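Local coordinates for glycosylation Associate Protein 3 (Streptococcus agalactiae serotype V, PDB 6OYC) that probably acts within the Gap1-Gap2-Gap3 complex of the accessory Sec system, which is thought to assist glycosylation and secretion of a surface protein, at residues E213-V218 with I222-I227; L164-V169 with P206-G211; Y239-F244 with P287-Y292; G233-L238 with I260-L265. All blocks are in the same frame, centred on the assembly; numbering follows the deposited sequence.

Interaction 1 of 4, residues E213-V218 with I222-I227; sequences EDALKV and IKINVI
Ile224 reaches across to Ala215 and Leu216, and its side chain can be followed outward as a small example of how a strand greets its covering helix. The bond to CB is aimed at the helix. From CB the longer branch runs through CG1, which stands anti to the carbonyl carbon (chi1 -59°) and begins the contact at 4.2 Å from Leu216 CD2. An extended second torsion then carries CD1 forward to where most of the touching is done: 3.7 Å from Leu216 CD2, 3.9 Å from Leu216 CG and 4.1 Å from Ala215 CB. The branch of Ile224 thus ends against one arm of a leucine (CD2, with CG behind it) and an alanine methyl. Only four residues join helix 206-218 to strand 223-227, the last step of a beta-alpha-beta crossover that brings the chain from strand 191-193 past strand 163-168, all three strands being parallel. Leu216 presents CD2 although its CB does not point straight at the strand; the two branched chains cross obliquely, methyl against methyl. Ala215, with its CB turned at the strand, adds a single methyl to the contact. Leu216 also touches Arg246, in the loop that leads into strand 248-251.

Interaction 2 of 4, residues L164-V169 with P206-G211; sequences LNLLLV and PELEKG
Leu208 stretches toward the strand with CG anti to its backbone N (chi1 -176°), and two leucines of strand 163-168 come to meet it by less regular torsions. Leu166, at chi1 -130°, lies well away from a staggered position, and Leu168, at chi1 -95°, departs from one more mildly. The outcome is a forked contact in which each methyl of Leu208 has a partner of its own: CD1 lies 4.4 Å from Leu166 CD2, while CD2 lies 4.4 Å from Leu168 CD1. Leu166 starts out directed at the helix. Leu168 leaves the backbone at an angle to it, and its end then comes closer. As residues two apart on one strand they share a face of the sheet, and the single leucine of the helix spans the step between them. The strand is an inner one of a five-stranded parallel sheet, flanked by strands 191-193 and 223-227, and the helix packed on it is the helix of the crossover from strand 191-193 to strand 223-227, an order of elements consistent with an alpha/beta-hydrolase-like domain. At 10.4 Å between Leu168 CA and Leu208 CA, the backbones stand well apart, so side chains alone fill the interval. The contact is modest, burying 82 Å² in all, and is purely apolar; all three leucines are nevertheless buried, because others close in around them. Phe155 packs on Leu166, Tyr240 on Leu208, and Ala236 of helix 231-243 on Leu168.

Interaction 3 of 4, residues Y239-F244 with P287-Y292; sequences YYAKKF and PNVKHY
Asn288 turns its amide edge-on to the end of a helix, so that ND2 points at Ala241 O from 2.8 Å with a fairly straight N-H...O angle of 159°. The carbonyl oxygen lies almost in the plane of the amide, while ND2 stands to one side of the C=O bond, tilted 32° from the carbonyl plane. With chi1 at 56°, CG of Asn288 sits between backbone N and carbonyl carbon, and this placement holds the amide over the methyl of the same alanine, with Ala241 CB 3.5 Å from Asn288 ND2. Val289 adds an apolar touch, its CG2 lying 3.9 Å from Ala241 CB. Helical geometry is lost at Phe244, so the carbonyl that receives the amide belongs to the last turn, where oxygens commonly need partners from beyond the helix. ND2 also makes a weak bond to Ile247 O. Strand 289-291 is the border strand of the parallel sheet, paired with 248-251, and the helix over it, 231-243, lies between two others: Tyr240 and Phe244 pack on helix 206-218, while Lys242 forms a salt bridge with Glu278 of helix 270-281.

Interaction 4 of 4, residues G233-L238 with I260-L265; sequences GNFAAL and ILLKSL
The ring of Phe235 carries Leu261 over one of its faces, and the leucine spans it from one side to the other. Leu261 CB lies 4.2 Å from the ring centroid and only 18° off the ring normal, a CH-pi contact displaced toward the side of Phe235 CD2. Farther along the same side chain, Leu261 CD1 lies over the same face at the opposite half, 3.9 Å from Phe235 CD1. Leu262 approaches obliquely near the far end of the ring, with its CD2 4.0 Å from Phe235 CZ. Its CB starts out pointing away from the phenylalanine, and the methyl end comes back toward it. Phe235 is delivered to this place by a first torsion of -169°, which sets CG anti to the backbone N and sends the ring out from helix 231-243 toward helix 258-262. The contact is therefore one aromatic ring with Leu261 over a face and the next leucine meeting it obliquely, and a type I turn runs from Leu262 to Leu265. Leu261 O accepts a hydrogen bond from Gln232 NE2. On the apolar side, Trp280 packs on Leu261 and Leu276 on Leu262, both from helix 270-281. Helix 231-243 directly follows strand 223-227, a strand-turn-helix unit that probably corresponds in position to the nucleophile-elbow strand and helix of an alpha/beta-hydrolase-like fold, without implying catalysis here.

How the interactions relate
Interactions 1, 2 and 4 are buried and apolar, whereas interaction 3, at the border strand, is partly buried and alone relies on a hydrogen bond. Interactions 1 and 2 hold the two ends of helix 206-218 to neighbouring strands, 223-227 and 163-168. Interactions 3 and 4 share helix 231-243, the first fixing its C-terminal end to the sheet and the second joining its earlier turns to another helix. The two helices meet as well: Glu209 OE2 lies 2.8 Å from Tyr239 OH, a probable hydrogen bond, and Leu216 packs on Phe244. Leu168 CD2 also packs on Gly233 O, bringing interaction 2 against interaction 4, while Val289 and Leu238 connect interactions 3 and 4.

Interaction 1 of 4, residues E213-V218 with I222-I227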
loop_
_atom_site.group_PDB
_atom_site.type_symbol
_atom_site.label_atom_id
_atom_site.label_comp_id
_atom_site.label_asym_id
_atom_site.label_seq_id
_atom_site.Cartn_x
_atom_site.Cartn_y
_atom_site.Cartn_z
ATOM N N GLU C 213 10.708 10.636 19.875
ATOM C CA GLU C 213 10.691 11.474 21.068
ATOM C C GLU C 213 11.733 11.005 22.077
ATOM O O GLU C 213 12.505 11.814 22.610
ATOM C CB GLU C 213 9.300 11.452 21.688
ATOM C CG GLU C 213 8.699 12.794 21.972
ATOM C CD GLU C 213 7.440 12.663 22.809
ATOM O OE1 GLU C 213 6.522 11.909 22.398
ATOM O OE2 GLU C 213 7.375 13.301 23.883
ATOM N N ASP C 214 11.760 9.691 22.349
ATOM C CA ASP C 214 12.761 9.122 23.245
ATOM C C ASP C 214 14.171 9.407 22.744
ATOM O O ASP C 214 15.044 9.832 23.511
ATOM C CB ASP C 214 12.558 7.614 23.380
ATOM C CG ASP C 214 11.254 7.244 24.038
ATOM O OD1 ASP C 214 10.555 8.136 24.561
ATOM O OD2 ASP C 214 10.918 6.041 24.018
ATOM N N ALA C 215 14.419 9.155 21.456
ATOM C CA ALA C 215 15.737 9.420 20.893
ATOM C C ALA C 215 16.162 10.862 21.146
ATOM O O ALA C 215 17.312 11.121 21.523
ATOM C CB ALA C 215 15.738 9.109 19.398
ATOM N N LEU C 216 15.233 11.813 20.983
ATOM C CA LEU C 216 15.593 13.227 21.066
ATOM C C LEU C 216 15.829 13.681 22.502
ATOM O O LEU C 216 16.595 14.626 22.729
ATOM C CB LEU C 216 14.512 14.078 20.400
ATOM C CG LEU C 216 14.504 13.881 18.885
ATOM C CD1 LEU C 216 13.178 14.304 18.250
ATOM C CD2 LEU C 216 15.682 14.612 18.253
ATOM N N LYS C 217 15.177 13.034 23.473
ATOM C CA LYS C 217 15.471 13.281 24.880
ATOM C C LYS C 217 16.787 12.621 25.295
ATOM O O LYS C 217 17.664 13.281 25.868
ATOM C CB LYS C 217 14.310 12.776 25.745
ATOM C CG LYS C 217 14.357 13.181 27.216
ATOM C CD LYS C 217 12.951 13.193 27.813
ATOM C CE LYS C 217 12.961 13.099 29.336
ATOM N NZ LYS C 217 11.574 13.158 29.921
ATOM N N VAL C 218 16.962 11.331 24.986
ATOM C CA VAL C 218 18.129 10.601 25.480
ATOM C C VAL C 218 19.414 11.080 24.802
ATOM O O VAL C 218 20.463 11.189 25.450
ATOM C CB VAL C 218 17.926 9.083 25.311
ATOM C CG1 VAL C 218 19.203 8.320 25.670
ATOM C CG2 VAL C 218 16.767 8.611 26.181
ATOM N N ILE C 222 21.945 14.749 19.056
ATOM C CA ILE C 222 22.003 14.071 17.766
ATOM C C ILE C 222 21.140 14.805 16.748
ATOM O O ILE C 222 20.123 15.428 17.085
ATOM C CB ILE C 222 21.572 12.597 17.892
ATOM C CG1 ILE C 222 22.013 11.811 16.656
ATOM C CG2 ILE C 222 20.061 12.477 18.073
ATOM C CD1 ILE C 222 21.980 10.322 16.846
ATOM N N LYS C 223 21.575 14.761 15.492
ATOM C CA LYS C 223 20.763 15.209 14.370
ATOM C C LYS C 223 20.020 14.012 13.791
ATOM O O LYS C 223 20.629 12.975 13.502
ATOM C CB LYS C 223 21.623 15.869 13.291
ATOM C CG LYS C 223 20.823 16.373 12.083
ATOM C CD LYS C 223 19.620 17.218 12.529
ATOM C CE LYS C 223 18.777 17.716 11.359
ATOM N NZ LYS C 223 17.659 18.574 11.870
ATOM N N ILE C 224 18.704 14.148 13.652
ATOM C CA ILE C 224 17.873 13.134 13.016
ATOM C C ILE C 224 17.375 13.686 11.688
ATOM O O ILE C 224 16.758 14.758 11.636
ATOM C CB ILE C 224 16.704 12.712 13.913
ATOM C CG1 ILE C 224 17.232 12.156 15.238
ATOM C CG2 ILE C 224 15.824 11.661 13.199
ATOM C CD1 ILE C 224 16.134 11.630 16.153
ATOM N N ASN C 225 17.665 12.965 10.616
ATOM C CA ASN C 225 17.074 13.207 9.311
ATOM C C ASN C 225 16.112 12.068 8.998
ATOM O O ASN C 225 16.452 10.891 9.174
ATOM C CB ASN C 225 18.146 13.314 8.231
ATOM C CG ASN C 225 19.150 14.400 8.518
ATOM O OD1 ASN C 225 18.816 15.583 8.518
ATOM N ND2 ASN C 225 20.398 14.006 8.746
ATOM N N VAL C 226 14.907 12.416 8.568
ATOM C CA VAL C 226 13.911 11.434 8.160
ATOM C C VAL C 226 13.779 11.537 6.645
ATOM O O VAL C 226 13.349 12.574 6.120
ATOM C CB VAL C 226 12.575 11.653 8.878
ATOM C CG1 VAL C 226 11.554 10.642 8.410
ATOM C CG2 VAL C 226 12.777 11.539 10.394
ATOM N N ILE C 227 14.210 10.477 5.948
ATOM C CA ILE C 227 14.244 10.396 4.489
ATOM C C ILE C 227 13.123 9.484 4.001
ATOM O O ILE C 227 12.912 8.392 4.550
ATOM C CB ILE C 227 15.600 9.859 3.994
ATOM C CG1 ILE C 227 16.751 10.712 4.528
ATOM C CG2 ILE C 227 15.630 9.768 2.471
ATOM C CD1 ILE C 227 17.819 9.889 5.201
#

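Interaction 2 of 4, residues L164-V169 with P206-G211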
loop_
_atom_site.group_PDB
_atom_site.type_symbol
_atom_site.label_atom_id
_atom_site.label_comp_id
_atom_site.label_asym_id
_atom_site.label_seq_id
_atom_site.Cartn_x
_atom_site.Cartn_y
_atom_site.Cartn_z
ATOM N N LEU C 164 21.581 10.600 12.935
ATOM C CA LEU C 164 20.715 9.461 12.673
ATOM C C LEU C 164 19.962 9.720 11.373
ATOM O O LEU C 164 19.239 10.720 11.253
ATOM C CB LEU C 164 19.739 9.218 13.820
ATOM C CG LEU C 164 18.778 8.084 13.496
ATOM C CD1 LEU C 164 19.533 6.769 13.319
ATOM C CD2 LEU C 164 17.704 7.978 14.564
ATOM N N ASN C 165 20.151 8.836 10.402
ATOM C CA ASN C 165 19.445 8.907 9.128
ATOM C C ASN C 165 18.389 7.809 9.123
ATOM O O ASN C 165 18.714 6.621 9.065
ATOM C CB ASN C 165 20.415 8.785 7.961
ATOM C CG ASN C 165 21.370 9.963 7.883
ATOM O OD1 ASN C 165 20.950 11.124 7.952
ATOM N ND2 ASN C 165 22.663 9.670 7.755
ATOM N N LEU C 166 17.131 8.214 9.228
ATOM C CA LEU C 166 15.998 7.303 9.303
ATOM C C LEU C 166 15.376 7.204 7.916
ATOM O O LEU C 166 14.848 8.192 7.399
ATOM C CB LEU C 166 14.981 7.818 10.316
ATOM C CG LEU C 166 14.480 6.836 11.361
ATOM C CD1 LEU C 166 15.666 6.163 12.053
ATOM C CD2 LEU C 166 13.609 7.567 12.362
ATOM N N LEU C 167 15.445 6.029 7.307
ATOM C CA LEU C 167 14.844 5.801 5.996
ATOM C C LEU C 167 13.478 5.150 6.183
ATOM O O LEU C 167 13.382 3.989 6.599
ATOM C CB LEU C 167 15.727 4.932 5.105
ATOM C CG LEU C 167 15.065 4.742 3.739
ATOM C CD1 LEU C 167 14.917 6.095 3.067
ATOM C CD2 LEU C 167 15.855 3.798 2.857
ATOM N N LEU C 168 12.429 5.897 5.860
ATOM C CA LEU C 168 11.061 5.401 5.948
ATOM C C LEU C 168 10.802 4.515 4.733
ATOM O O LEU C 168 10.790 5.000 3.597
ATOM C CB LEU C 168 10.083 6.571 6.015
ATOM C CG LEU C 168 9.584 7.096 7.371
ATOM C CD1 LEU C 168 10.697 7.170 8.392
ATOM C CD2 LEU C 168 8.900 8.461 7.230
ATOM N N VAL C 169 10.615 3.220 4.959
ATOM C CA VAL C 169 10.480 2.243 3.886
ATOM C C VAL C 169 8.992 1.955 3.697
ATOM O O VAL C 169 8.294 1.607 4.659
ATOM C CB VAL C 169 11.265 0.957 4.205
ATOM C CG1 VAL C 169 11.034 -0.093 3.139
ATOM C CG2 VAL C 169 12.758 1.261 4.361
ATOM N N PRO C 206 2.203 5.915 16.049
ATOM C CA PRO C 206 2.462 6.344 17.433
ATOM C C PRO C 206 3.711 5.729 18.028
ATOM O O PRO C 206 4.389 6.386 18.835
ATOM C CB PRO C 206 1.201 5.892 18.178
ATOM C CG PRO C 206 0.133 5.829 17.114
ATOM C CD PRO C 206 0.846 5.372 15.871
ATOM N N GLU C 207 4.060 4.501 17.628
ATOM C CA GLU C 207 5.265 3.867 18.160
ATOM C C GLU C 207 6.538 4.463 17.566
ATOM O O GLU C 207 7.598 4.407 18.199
ATOM C CB GLU C 207 5.218 2.356 17.935
ATOM C CG GLU C 207 4.366 1.630 18.970
ATOM C CD GLU C 207 4.397 2.313 20.357
ATOM O OE1 GLU C 207 5.387 2.118 21.106
ATOM O OE2 GLU C 207 3.427 3.039 20.707
ATOM N N LEU C 208 6.460 5.040 16.370
ATOM C CA LEU C 208 7.630 5.689 15.784
ATOM C C LEU C 208 7.763 7.127 16.273
ATOM O O LEU C 208 8.877 7.603 16.521
ATOM C CB LEU C 208 7.538 5.641 14.260
ATOM C CG LEU C 208 8.718 6.193 13.470
ATOM C CD1 LEU C 208 10.017 5.489 13.843
ATOM C CD2 LEU C 208 8.431 6.107 11.966
ATOM N N GLU C 209 6.634 7.826 16.403
ATOM C CA GLU C 209 6.619 9.122 17.072
ATOM C C GLU C 209 7.192 9.009 18.480
ATOM O O GLU C 209 8.028 9.823 18.894
ATOM C CB GLU C 209 5.191 9.668 17.115
ATOM C CG GLU C 209 5.077 11.032 17.762
ATOM C CD GLU C 209 3.765 11.722 17.454
ATOM O OE1 GLU C 209 3.639 12.915 17.793
ATOM O OE2 GLU C 209 2.855 11.089 16.879
ATOM N N LYS C 210 6.757 7.992 19.227
ATOM C CA LYS C 210 7.302 7.756 20.558
ATOM C C LYS C 210 8.793 7.425 20.497
ATOM O O LYS C 210 9.574 7.888 21.339
ATOM C CB LYS C 210 6.514 6.636 21.244
ATOM C CG LYS C 210 6.621 6.607 22.762
ATOM C CD LYS C 210 7.733 5.665 23.208
ATOM C CE LYS C 210 7.823 5.564 24.727
ATOM N NZ LYS C 210 6.771 4.673 25.281
ATOM N N GLY C 211 9.210 6.633 19.507
ATOM C CA GLY C 211 10.620 6.295 19.391
ATOM C C GLY C 211 11.496 7.498 19.080
ATOM O O GLY C 211 12.608 7.624 19.606
#

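Interaction 3 of 4, residues Y239-F244 with P287-Y292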
loop_
_atom_site.group_PDB
_atom_site.type_symbol
_atom_site.label_atom_id
_atom_site.label_comp_id
_atom_site.label_asym_id
_atom_site.label_seq_id
_atom_site.Cartn_x
_atom_site.Cartn_y
_atom_site.Cartn_z
ATOM N N TYR C 239 4.823 14.928 8.483
ATOM C CA TYR C 239 4.155 14.957 9.778
ATOM C C TYR C 239 5.171 14.965 10.915
ATOM O O TYR C 239 5.052 15.743 11.870
ATOM C CB TYR C 239 3.220 13.754 9.897
ATOM C CG TYR C 239 2.731 13.505 11.301
ATOM C CD1 TYR C 239 1.568 14.111 11.772
ATOM C CD2 TYR C 239 3.430 12.667 12.158
ATOM C CE1 TYR C 239 1.112 13.881 13.063
ATOM C CE2 TYR C 239 2.990 12.439 13.445
ATOM C CZ TYR C 239 1.831 13.047 13.896
ATOM O OH TYR C 239 1.395 12.805 15.183
ATOM N N TYR C 240 6.167 14.087 10.836
ATOM C CA TYR C 240 7.210 14.078 11.850
ATOM C C TYR C 240 7.918 15.434 11.923
ATOM O O TYR C 240 8.194 15.935 13.022
ATOM C CB TYR C 240 8.188 12.930 11.571
ATOM C CG TYR C 240 7.539 11.561 11.733
ATOM C CD1 TYR C 240 6.715 11.293 12.817
ATOM C CD2 TYR C 240 7.726 10.551 10.795
ATOM C CE1 TYR C 240 6.111 10.061 12.975
ATOM C CE2 TYR C 240 7.126 9.305 10.952
ATOM C CZ TYR C 240 6.314 9.071 12.041
ATOM O OH TYR C 240 5.693 7.855 12.223
ATOM N N ALA C 241 8.175 16.066 10.768
ATOM C CA ALA C 241 8.866 17.351 10.771
ATOM C C ALA C 241 8.026 18.440 11.424
ATOM O O ALA C 241 8.579 19.364 12.029
ATOM C CB ALA C 241 9.253 17.768 9.354
ATOM N N LYS C 242 6.702 18.356 11.331
ATOM C CA LYS C 242 5.907 19.371 11.995
ATOM C C LYS C 242 5.874 19.145 13.503
ATOM O O LYS C 242 5.857 20.111 14.276
ATOM C CB LYS C 242 4.506 19.402 11.396
ATOM C CG LYS C 242 3.439 19.988 12.286
ATOM C CD LYS C 242 3.260 21.476 12.054
ATOM C CE LYS C 242 2.080 22.015 12.898
ATOM N NZ LYS C 242 1.783 23.474 12.676
ATOM N N LYS C 243 5.905 17.888 13.936
ATOM C CA LYS C 243 5.935 17.589 15.360
ATOM C C LYS C 243 7.308 17.813 15.988
ATOM O O LYS C 243 7.369 18.056 17.195
ATOM C CB LYS C 243 5.487 16.145 15.605
ATOM C CG LYS C 243 3.998 15.927 15.449
ATOM C CD LYS C 243 3.221 16.715 16.505
ATOM C CE LYS C 243 2.409 15.799 17.415
ATOM N NZ LYS C 243 2.412 16.261 18.836
ATOM N N PHE C 244 8.398 17.741 15.214
ATOM C CA PHE C 244 9.764 17.819 15.744
ATOM C C PHE C 244 10.612 18.789 14.933
ATOM O O PHE C 244 11.358 18.376 14.038
ATOM C CB PHE C 244 10.441 16.450 15.765
ATOM C CG PHE C 244 9.667 15.385 16.502
ATOM C CD1 PHE C 244 9.568 15.406 17.882
ATOM C CD2 PHE C 244 9.058 14.343 15.810
ATOM C CE1 PHE C 244 8.865 14.416 18.564
ATOM C CE2 PHE C 244 8.348 13.349 16.486
ATOM C CZ PHE C 244 8.250 13.389 17.865
ATOM N N PRO C 287 10.317 25.109 6.848
ATOM C CA PRO C 287 11.783 25.215 6.704
ATOM C C PRO C 287 12.559 23.948 7.025
ATOM O O PRO C 287 13.702 23.832 6.562
ATOM C CB PRO C 287 12.153 26.337 7.680
ATOM C CG PRO C 287 11.045 26.311 8.711
ATOM C CD PRO C 287 9.794 25.942 7.944
ATOM N N ASN C 288 12.019 23.007 7.803
ATOM C CA ASN C 288 12.729 21.751 8.040
ATOM C C ASN C 288 12.279 20.621 7.115
ATOM O O ASN C 288 12.592 19.454 7.382
ATOM C CB ASN C 288 12.608 21.304 9.508
ATOM C CG ASN C 288 11.172 21.178 9.980
ATOM O OD1 ASN C 288 10.264 21.828 9.461
ATOM N ND2 ASN C 288 10.968 20.344 10.992
ATOM N N VAL C 289 11.564 20.931 6.034
ATOM C CA VAL C 289 11.296 19.960 4.981
ATOM C C VAL C 289 12.125 20.347 3.768
ATOM O O VAL C 289 11.923 21.418 3.185
ATOM C CB VAL C 289 9.803 19.882 4.623
ATOM C CG1 VAL C 289 9.622 19.037 3.372
ATOM C CG2 VAL C 289 8.992 19.310 5.790
ATOM N N LYS C 290 13.054 19.477 3.394
ATOM C CA LYS C 290 13.858 19.634 2.194
ATOM C C LYS C 290 13.354 18.692 1.101
ATOM O O LYS C 290 12.833 17.608 1.379
ATOM C CB LYS C 290 15.332 19.340 2.498
ATOM C CG LYS C 290 15.949 20.245 3.580
ATOM C CD LYS C 290 15.745 21.729 3.274
ATOM C CE LYS C 290 16.076 22.616 4.487
ATOM N NZ LYS C 290 15.207 23.844 4.542
ATOM N N HIS C 291 13.537 19.100 -0.150
ATOM C CA HIS C 291 13.027 18.374 -1.309
ATOM C C HIS C 291 14.174 17.956 -2.215
ATOM O O HIS C 291 15.009 18.783 -2.583
ATOM C CB HIS C 291 12.046 19.244 -2.089
ATOM C CG HIS C 291 11.013 19.893 -1.228
ATOM N ND1 HIS C 291 9.696 19.479 -1.207
ATOM C CD2 HIS C 291 11.103 20.918 -0.349
ATOM C CE1 HIS C 291 9.019 20.231 -0.359
ATOM N NE2 HIS C 291 9.851 21.106 0.180
ATOM N N TYR C 292 14.205 16.688 -2.595
ATOM C CA TYR C 292 15.228 16.192 -3.504
ATOM C C TYR C 292 14.568 15.439 -4.655
ATOM O O TYR C 292 13.382 15.108 -4.608
ATOM C CB TYR C 292 16.223 15.286 -2.768
ATOM C CG TYR C 292 15.652 13.949 -2.355
ATOM C CD1 TYR C 292 14.842 13.827 -1.219
ATOM C CD2 TYR C 292 15.916 12.801 -3.105
ATOM C CE1 TYR C 292 14.326 12.591 -0.844
ATOM C CE2 TYR C 292 15.407 11.586 -2.749
ATOM C CZ TYR C 292 14.608 11.474 -1.622
ATOM O OH TYR C 292 14.101 10.230 -1.281
#

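Interaction 4 of 4, residues G233-L238 with I260-L265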
loop_
_atom_site.group_PDB
_atom_site.type_symbol
_atom_site.label_atom_id
_atom_site.label_comp_id
_atom_site.label_asym_id
_atom_site.label_seq_id
_atom_site.Cartn_x
_atom_site.Cartn_y
_atom_site.Cartn_z
ATOM N N GLY C 233 5.593 7.462 2.927
ATOM C CA GLY C 233 6.762 7.947 3.646
ATOM C C GLY C 233 6.914 9.455 3.551
ATOM O O GLY C 233 7.204 10.125 4.545
ATOM N N ASN C 234 6.746 10.007 2.345
ATOM C CA ASN C 234 6.817 11.457 2.190
ATOM C C ASN C 234 5.777 12.136 3.068
ATOM O O ASN C 234 6.049 13.169 3.683
ATOM C CB ASN C 234 6.608 11.862 0.726
ATOM C CG ASN C 234 7.733 11.415 -0.191
ATOM O OD1 ASN C 234 8.887 11.347 0.203
ATOM N ND2 ASN C 234 7.389 11.119 -1.434
ATOM N N PHE C 235 4.576 11.562 3.137
ATOM C CA PHE C 235 3.525 12.131 3.972
ATOM C C PHE C 235 3.892 12.039 5.447
ATOM O O PHE C 235 3.812 13.030 6.180
ATOM C CB PHE C 235 2.211 11.412 3.695
ATOM C CG PHE C 235 1.011 12.068 4.303
ATOM C CD1 PHE C 235 0.822 13.435 4.199
ATOM C CD2 PHE C 235 0.046 11.307 4.946
ATOM C CE1 PHE C 235 -0.295 14.040 4.756
ATOM C CE2 PHE C 235 -1.080 11.901 5.492
ATOM C CZ PHE C 235 -1.243 13.273 5.405
ATOM N N ALA C 236 4.298 10.850 5.899
ATOM C CA ALA C 236 4.752 10.691 7.275
ATOM C C ALA C 236 5.911 11.631 7.599
ATOM O O ALA C 236 5.915 12.276 8.656
ATOM C CB ALA C 236 5.150 9.238 7.529
ATOM N N ALA C 237 6.901 11.724 6.702
ATOM C CA ALA C 237 8.041 12.605 6.946
ATOM C C ALA C 237 7.596 14.046 7.170
ATOM O O ALA C 237 8.139 14.739 8.035
ATOM C CB ALA C 237 9.034 12.529 5.785
ATOM N N LEU C 238 6.609 14.518 6.404
ATOM C CA LEU C 238 6.095 15.864 6.632
ATOM C C LEU C 238 5.502 15.983 8.027
ATOM O O LEU C 238 5.649 17.017 8.690
ATOM C CB LEU C 238 5.038 16.220 5.584
ATOM C CG LEU C 238 5.476 16.429 4.134
ATOM C CD1 LEU C 238 4.242 16.453 3.250
ATOM C CD2 LEU C 238 6.286 17.710 3.974
ATOM N N ILE C 260 -6.480 10.855 -0.831
ATOM C CA ILE C 260 -6.080 9.463 -0.997
ATOM C C ILE C 260 -5.032 9.081 0.045
ATOM O O ILE C 260 -5.054 7.969 0.580
ATOM C CB ILE C 260 -5.602 9.213 -2.438
ATOM C CG1 ILE C 260 -6.798 9.350 -3.398
ATOM C CG2 ILE C 260 -4.874 7.855 -2.549
ATOM C CD1 ILE C 260 -6.498 9.127 -4.870
ATOM N N LEU C 261 -4.116 9.999 0.373
ATOM C CA LEU C 261 -3.126 9.706 1.409
ATOM C C LEU C 261 -3.793 9.341 2.729
ATOM O O LEU C 261 -3.341 8.430 3.427
ATOM C CB LEU C 261 -2.191 10.901 1.599
ATOM C CG LEU C 261 -1.276 11.203 0.414
ATOM C CD1 LEU C 261 -0.517 12.506 0.619
ATOM C CD2 LEU C 261 -0.330 10.032 0.132
ATOM N N LEU C 262 -4.886 10.026 3.075
ATOM C CA LEU C 262 -5.548 9.774 4.348
ATOM C C LEU C 262 -6.115 8.363 4.439
ATOM O O LEU C 262 -6.276 7.839 5.544
ATOM C CB LEU C 262 -6.664 10.790 4.569
ATOM C CG LEU C 262 -6.235 12.247 4.709
ATOM C CD1 LEU C 262 -7.436 13.144 5.043
ATOM C CD2 LEU C 262 -5.130 12.393 5.750
ATOM N N LYS C 263 -6.424 7.727 3.306
ATOM C CA LYS C 263 -7.041 6.405 3.367
ATOM C C LYS C 263 -6.147 5.366 4.036
ATOM O O LYS C 263 -6.645 4.300 4.409
ATOM C CB LYS C 263 -7.439 5.941 1.964
ATOM C CG LYS C 263 -8.454 6.856 1.297
ATOM C CD LYS C 263 -8.950 6.289 -0.019
ATOM C CE LYS C 263 -10.191 7.030 -0.476
ATOM N NZ LYS C 263 -10.794 6.395 -1.674
ATOM N N SER C 264 -4.855 5.647 4.216
ATOM C CA SER C 264 -4.026 4.757 5.017
ATOM C C SER C 264 -4.175 4.985 6.523
ATOM O O SER C 264 -3.617 4.203 7.301
ATOM C CB SER C 264 -2.554 4.892 4.610
ATOM O OG SER C 264 -2.337 4.399 3.292
ATOM N N LEU C 265 -4.901 6.015 6.960
ATOM C CA LEU C 265 -5.265 6.196 8.370
ATOM C C LEU C 265 -6.783 6.330 8.503
ATOM O O LEU C 265 -7.295 7.401 8.855
ATOM C CB LEU C 265 -4.582 7.426 8.972
ATOM C CG LEU C 265 -3.089 7.696 8.816
ATOM C CD1 LEU C 265 -2.849 9.195 8.715
ATOM C CD2 LEU C 265 -2.343 7.119 10.006
#